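PDB 4L9A: AB hydrolase-1 domain-containing protein from Streptococcus mutans, which probably hydrolyses carboxylic ester bonds as a carboxylesterase of the alpha/beta hydrolase fold. Local coordinates for residues H37-P42 with H106-S111; F44-G49 with N61-L66. All coordinates share one frame; numbering follows the deposited sequence.

Contact 1: residues H37-P42 with H106-S111; sequences HREGNP and HFKFQS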
loop_
_atom_site.group_PDB
_atom_site.type_symbol
_atom_site.label_atom_id
_atom_site.label_comp_id
_atom_site.label_asym_id
_atom_site.label_seq_id
_atom_site.Cartn_x
_atom_site.Cartn_y
_atom_site.Cartn_z
ATOM N N HIS A 37 -1.765 -9.559 -12.045
ATOM C CA HIS A 37 -3.165 -9.308 -12.371
ATOM C C HIS A 37 -4.014 -10.569 -12.529
ATOM O O HIS A 37 -3.560 -11.578 -13.063
ATOM C CB HIS A 37 -3.239 -8.472 -13.655
ATOM C CG HIS A 37 -4.626 -8.310 -14.195
ATOM N ND1 HIS A 37 -5.129 -9.106 -15.200
ATOM C CD2 HIS A 37 -5.614 -7.442 -13.873
ATOM C CE1 HIS A 37 -6.366 -8.735 -15.480
ATOM N NE2 HIS A 37 -6.684 -7.726 -14.689
ATOM N N ARG A 38 -5.255 -10.486 -12.065
ATOM C CA ARG A 38 -6.235 -11.549 -12.236
ATOM C C ARG A 38 -7.518 -10.889 -12.698
ATOM O O ARG A 38 -7.934 -9.868 -12.145
ATOM C CB ARG A 38 -6.484 -12.261 -10.901
ATOM C CG ARG A 38 -7.417 -13.445 -10.991
ATOM C CD ARG A 38 -7.394 -14.249 -9.712
ATOM N NE ARG A 38 -8.325 -13.738 -8.706
ATOM C CZ ARG A 38 -8.231 -14.010 -7.408
ATOM N NH1 ARG A 38 -7.233 -14.766 -6.965
ATOM N NH2 ARG A 38 -9.123 -13.519 -6.547
ATOM N N GLU A 39 -8.150 -11.464 -13.713
ATOM C CA GLU A 39 -9.421 -10.946 -14.199
ATOM C C GLU A 39 -10.501 -11.054 -13.144
ATOM O O GLU A 39 -10.444 -11.908 -12.264
ATOM C CB GLU A 39 -9.872 -11.704 -15.455
ATOM C CG GLU A 39 -9.328 -11.128 -16.745
ATOM C CD GLU A 39 -9.773 -9.695 -16.970
ATOM O OE1 GLU A 39 -10.744 -9.259 -16.307
ATOM O OE2 GLU A 39 -9.148 -9.001 -17.800
ATOM N N GLY A 40 -11.502 -10.195 -13.254
ATOM C CA GLY A 40 -12.620 -10.221 -12.329
ATOM C C GLY A 40 -13.054 -8.831 -11.919
ATOM O O GLY A 40 -12.236 -7.913 -11.852
ATOM N N ASN A 41 -14.349 -8.690 -11.644
ATOM C CA ASN A 41 -14.959 -7.411 -11.312
ATOM C C ASN A 41 -15.815 -7.577 -10.051
ATOM O O ASN A 41 -16.654 -8.474 -9.994
ATOM C CB ASN A 41 -15.827 -6.964 -12.491
ATOM C CG ASN A 41 -16.131 -5.481 -12.473
ATOM O OD1 ASN A 41 -15.229 -4.650 -12.361
ATOM N ND2 ASN A 41 -17.413 -5.139 -12.595
ATOM N N PRO A 42 -15.597 -6.729 -9.025
ATOM C CA PRO A 42 -14.628 -5.629 -8.969
ATOM C C PRO A 42 -13.202 -6.126 -8.796
ATOM O O PRO A 42 -12.965 -7.294 -8.492
ATOM C CB PRO A 42 -15.044 -4.862 -7.706
ATOM C CG PRO A 42 -15.645 -5.902 -6.827
ATOM C CD PRO A 42 -16.393 -6.809 -7.784
ATOM N N HIS A 106 -5.337 -0.072 -18.727
ATOM C CA HIS A 106 -4.761 -1.213 -19.422
ATOM C C HIS A 106 -5.584 -2.486 -19.221
ATOM O O HIS A 106 -5.542 -3.388 -20.058
ATOM C CB HIS A 106 -3.327 -1.427 -18.943
ATOM C CG HIS A 106 -2.567 -2.469 -19.708
ATOM N ND1 HIS A 106 -2.109 -2.266 -20.994
ATOM C CD2 HIS A 106 -2.148 -3.708 -19.351
ATOM C CE1 HIS A 106 -1.454 -3.340 -21.400
ATOM N NE2 HIS A 106 -1.455 -4.226 -20.419
ATOM N N PHE A 107 -6.336 -2.560 -18.123
ATOM C CA PHE A 107 -7.118 -3.767 -17.815
ATOM C C PHE A 107 -8.630 -3.559 -17.878
ATOM O O PHE A 107 -9.103 -2.425 -17.942
ATOM C CB PHE A 107 -6.723 -4.338 -16.455
ATOM C CG PHE A 107 -5.293 -4.770 -16.373
ATOM C CD1 PHE A 107 -4.885 -5.964 -16.949
ATOM C CD2 PHE A 107 -4.355 -3.990 -15.721
ATOM C CE1 PHE A 107 -3.559 -6.374 -16.876
ATOM C CE2 PHE A 107 -3.028 -4.390 -15.644
ATOM C CZ PHE A 107 -2.630 -5.588 -16.237
ATOM N N LYS A 108 -9.380 -4.662 -17.837
ATOM C CA LYS A 108 -10.809 -4.642 -18.166
ATOM C C LYS A 108 -11.763 -4.237 -17.031
ATOM O O LYS A 108 -12.871 -3.767 -17.293
ATOM C CB LYS A 108 -11.248 -5.993 -18.755
ATOM C CG LYS A 108 -10.630 -6.322 -20.112
ATOM C CD LYS A 108 -10.974 -7.745 -20.547
ATOM C CE LYS A 108 -10.836 -7.921 -22.058
ATOM N NZ LYS A 108 -9.476 -7.544 -22.532
ATOM N N PHE A 109 -11.352 -4.430 -15.779
ATOM C CA PHE A 109 -12.261 -4.190 -14.654
ATOM C C PHE A 109 -12.937 -2.823 -14.743
ATOM O O PHE A 109 -12.318 -1.843 -15.146
ATOM C CB PHE A 109 -11.549 -4.368 -13.308
ATOM C CG PHE A 109 -10.505 -3.325 -13.011
ATOM C CD1 PHE A 109 -9.186 -3.510 -13.401
ATOM C CD2 PHE A 109 -10.832 -2.179 -12.296
ATOM C CE1 PHE A 109 -8.209 -2.556 -13.099
ATOM C CE2 PHE A 109 -9.869 -1.220 -11.993
ATOM C CZ PHE A 109 -8.548 -1.412 -12.398
ATOM N N GLN A 110 -14.216 -2.765 -14.390
ATOM C CA GLN A 110 -14.937 -1.498 -14.445
ATOM C C GLN A 110 -15.088 -0.840 -13.063
ATOM O O GLN A 110 -15.254 0.375 -12.960
ATOM C CB GLN A 110 -16.292 -1.661 -15.140
ATOM C CG GLN A 110 -16.176 -1.718 -16.662
ATOM C CD GLN A 110 -15.305 -0.596 -17.212
ATOM O OE1 GLN A 110 -15.341 0.532 -16.716
ATOM N NE2 GLN A 110 -14.499 -0.908 -18.224
ATOM N N SER A 111 -15.025 -1.647 -12.011
ATOM C CA SER A 111 -15.040 -1.114 -10.643
ATOM C C SER A 111 -13.912 -1.725 -9.813
ATOM O O SER A 111 -13.373 -2.787 -10.158
ATOM C CB SER A 111 -16.391 -1.367 -9.983
ATOM O OG SER A 111 -16.654 -2.756 -9.919
HETATM O O HOH W 1 -9.518 -6.531 -15.098
HETATM O O HOH W 2 -7.875 -7.049 -18.468
#
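The imidazole of His37 lies flat against the phenyl ring of Phe107, and this stack is the tightly packed part of the contact. The ring centroids are 3.9 Å apart and the planes nearly parallel, with His37 NE2 coming within 3.4 Å of Phe107 CD1. Both side chains start toward the opposing segment and run antiparallel past one another, ring over ring; with CG anti to the backbone N (chi1 172°), the imidazole is carried over the phenyl face. The other face of Phe107 is met by His106 CD2.

Asn41 OD1 is also firmly bonded, although Asn41 and Gln110 are exposed: it takes two backbone N-H groups. Ser111 N reaches it at 3.0 Å in the carbonyl plane, on a lone pair, with a nearly straight N-H...O angle of 169°. Gln110 N, at 2.9 Å, comes from 47° above that plane. The amide oxygen thereby ties the loop after strand 33-38 to the start of strand 111-117, beside Pro42, which follows a cis peptide bond and packs its CB on Ser111 OG at 3.5 Å.

The Glu39 and Lys108 edge is looser and water-mediated. Glu39 bends back so that OE1 accepts from Gly40 N, while one water joins Glu39 OE1, His37 NE2 and Phe109 N. Glu39 OE2 rests on Lys108 CD at 3.5 Å, while Glu39 OE2 and Lys108 NZ remain 5.0 Å apart, too far for a salt bridge. The arrangement lies at the end of the central alpha/beta-hydrolase sheet where strand 33-38 finishes and strand 111-117 begins, after helix 93-106.

Contact 2: residues F44-G49 with N61-L66; sequences FVFLSG and NIIDKL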
loop_
_atom_site.group_PDB
_atom_site.type_symbol
_atom_site.label_atom_id
_atom_site.label_comp_id
_atom_site.label_asym_id
_atom_site.label_seq_id
_atom_site.Cartn_x
_atom_site.Cartn_y
_atom_site.Cartn_z
ATOM N N PHE A 44 -9.622 -5.847 -6.798
ATOM C CA PHE A 44 -8.833 -5.371 -5.663
ATOM C C PHE A 44 -7.460 -4.908 -6.104
ATOM O O PHE A 44 -6.626 -5.709 -6.557
ATOM C CB PHE A 44 -8.724 -6.438 -4.575
ATOM C CG PHE A 44 -9.781 -6.316 -3.506
ATOM C CD1 PHE A 44 -9.448 -5.914 -2.219
ATOM C CD2 PHE A 44 -11.109 -6.578 -3.798
ATOM C CE1 PHE A 44 -10.432 -5.795 -1.235
ATOM C CE2 PHE A 44 -12.090 -6.462 -2.825
ATOM C CZ PHE A 44 -11.748 -6.073 -1.544
ATOM N N VAL A 45 -7.239 -3.603 -5.977
ATOM C CA VAL A 45 -5.992 -2.975 -6.363
ATOM C C VAL A 45 -5.123 -2.765 -5.120
ATOM O O VAL A 45 -5.563 -2.144 -4.143
ATOM C CB VAL A 45 -6.256 -1.612 -7.034
ATOM C CG1 VAL A 45 -4.944 -0.909 -7.333
ATOM C CG2 VAL A 45 -7.112 -1.782 -8.304
ATOM N N PHE A 46 -3.897 -3.274 -5.157
ATOM C CA PHE A 46 -2.994 -3.183 -4.006
ATOM C C PHE A 46 -1.824 -2.243 -4.232
ATOM O O PHE A 46 -1.151 -2.291 -5.272
ATOM C CB PHE A 46 -2.446 -4.571 -3.648
ATOM C CG PHE A 46 -3.506 -5.547 -3.238
ATOM C CD1 PHE A 46 -3.851 -5.698 -1.901
ATOM C CD2 PHE A 46 -4.172 -6.307 -4.190
ATOM C CE1 PHE A 46 -4.834 -6.600 -1.525
ATOM C CE2 PHE A 46 -5.158 -7.212 -3.821
ATOM C CZ PHE A 46 -5.494 -7.356 -2.493
ATOM N N LEU A 47 -1.559 -1.409 -3.232
ATOM C CA LEU A 47 -0.388 -0.555 -3.225
ATOM C C LEU A 47 0.342 -0.733 -1.898
ATOM O O LEU A 47 -0.271 -0.737 -0.834
ATOM C CB LEU A 47 -0.765 0.917 -3.404
ATOM C CG LEU A 47 -1.496 1.358 -4.669
ATOM C CD1 LEU A 47 -1.967 2.812 -4.521
ATOM C CD2 LEU A 47 -0.619 1.172 -5.927
ATOM N N SER A 48 1.658 -0.871 -1.980
ATOM C CA SER A 48 2.479 -1.108 -0.814
ATOM C C SER A 48 2.897 0.195 -0.158
ATOM O O SER A 48 2.652 1.292 -0.685
ATOM C CB SER A 48 3.715 -1.919 -1.221
ATOM O OG SER A 48 3.302 -3.193 -1.665
ATOM N N GLY A 49 3.519 0.075 1.005
ATOM C CA GLY A 49 4.131 1.223 1.643
ATOM C C GLY A 49 5.524 1.382 1.071
ATOM O O GLY A 49 5.818 0.913 -0.027
ATOM N N ASN A 61 -1.149 -12.752 2.053
ATOM C CA ASN A 61 -2.128 -13.209 3.037
ATOM C C ASN A 61 -3.535 -12.631 2.844
ATOM O O ASN A 61 -4.511 -13.187 3.350
ATOM C CB ASN A 61 -1.635 -12.930 4.463
ATOM C CG ASN A 61 -0.470 -13.823 4.869
ATOM O OD1 ASN A 61 -0.217 -14.862 4.246
ATOM N ND2 ASN A 61 0.239 -13.429 5.926
ATOM N N ILE A 62 -3.645 -11.512 2.134
ATOM C CA ILE A 62 -4.972 -11.006 1.770
ATOM C C ILE A 62 -5.424 -11.585 0.418
ATOM O O ILE A 62 -6.548 -12.092 0.274
ATOM C CB ILE A 62 -5.013 -9.466 1.738
ATOM C CG1 ILE A 62 -4.803 -8.904 3.159
ATOM C CG2 ILE A 62 -6.354 -8.998 1.174
ATOM C CD1 ILE A 62 -4.675 -7.375 3.228
ATOM N N ILE A 63 -4.531 -11.516 -0.562
ATOM C CA ILE A 63 -4.813 -12.024 -1.909
ATOM C C ILE A 63 -5.280 -13.470 -1.869
ATOM O O ILE A 63 -6.327 -13.803 -2.424
ATOM C CB ILE A 63 -3.587 -11.845 -2.841
ATOM C CG1 ILE A 63 -3.371 -10.352 -3.103
ATOM C CG2 ILE A 63 -3.801 -12.563 -4.191
ATOM C CD1 ILE A 63 -1.969 -9.988 -3.564
ATOM N N ASP A 64 -4.522 -14.326 -1.194
ATOM C CA ASP A 64 -4.883 -15.738 -1.116
ATOM C C ASP A 64 -6.274 -15.978 -0.547
ATOM O O ASP A 64 -6.878 -17.011 -0.820
ATOM C CB ASP A 64 -3.867 -16.520 -0.290
ATOM C CG ASP A 64 -2.525 -16.626 -0.976
ATOM O OD1 ASP A 64 -2.460 -16.325 -2.188
ATOM O OD2 ASP A 64 -1.541 -17.001 -0.304
ATOM N N LYS A 65 -6.781 -15.036 0.244
ATOM C CA LYS A 65 -8.075 -15.231 0.899
ATOM C C LYS A 65 -9.284 -14.667 0.133
ATOM O O LYS A 65 -10.428 -14.908 0.512
ATOM C CB LYS A 65 -8.045 -14.662 2.319
ATOM C CG LYS A 65 -7.083 -15.358 3.273
ATOM C CD LYS A 65 -7.261 -14.813 4.694
ATOM C CE LYS A 65 -6.284 -15.436 5.673
ATOM N NZ LYS A 65 -4.877 -15.175 5.277
ATOM N N LEU A 66 -9.041 -13.906 -0.930
ATOM C CA LEU A 66 -10.146 -13.350 -1.705
ATOM C C LEU A 66 -10.731 -14.424 -2.631
ATOM O O LEU A 66 -10.004 -15.299 -3.100
ATOM C CB LEU A 66 -9.692 -12.118 -2.500
ATOM C CG LEU A 66 -9.365 -10.853 -1.692
ATOM C CD1 LEU A 66 -8.644 -9.802 -2.536
ATOM C CD2 LEU A 66 -10.631 -10.269 -1.074
#
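Phe46 projects from strand 43-47 into a pocket walled by Ile62, Ile63 and Leu66. CB starts toward the helical segment, and CG stands anti to the carbonyl carbon (chi1 -62°), which carries the ring across to it. The far half of the ring does the touching: Phe46 CE2 and CZ both meet Ile63 CG1 at 3.7 Å, CE1 meets Ile62 CG2 at 3.9 Å, and CZ, at the tip, also reaches Leu66 CD1 at 4.0 Å. One partner lies over a face, two come at the edge. Ile63 CG1 sits over the face, 4.1 Å from the centroid and 29° off the ring normal, as a CH-pi contact, whereas Ile62 CG2 and Leu66 CD1 approach near the ring plane.

Leu66 CD1 also serves the neighbouring aromatic. It lies over a face of Phe44, 4.2 Å from the centroid and 27° off the normal, the two side chains crossing at about a right angle. One methyl is thus shared by the face of one phenyl and the edge of another. A type I turn from Ile63 to Leu66 brings Leu66 round to this position, and strand 71-75 adds Ile72 and Thr74 to the surroundings.

With all five touching residues buried and only carbon atoms meeting across it, the chemistry implies that helix 60-63 and the turn after it are held on the sheet here by apolar packing and CH-pi contacts, without polar pairing between the segments.

Overall arrangement
Contact 2 is core and contact 1 nearer the surface: their centres lie about 9 and 18 Å from the centre of the chain, and about 14 Å from each other. Both reach the same mixed sheet, on consecutive strands 33-38 and 43-47 that are separated in the sheet order by strand 71-75. Chemistry follows place. At residues 37-42 with 106-111, where four of ten touching residues are exposed, backbone amides, a carboxylate and waters share the work with a ring stack; at 44-49 with 61-66 the interface is hydrocarbon throughout. They touch by packing, Arg38 NH2 lying 4.0 Å from Leu66 O.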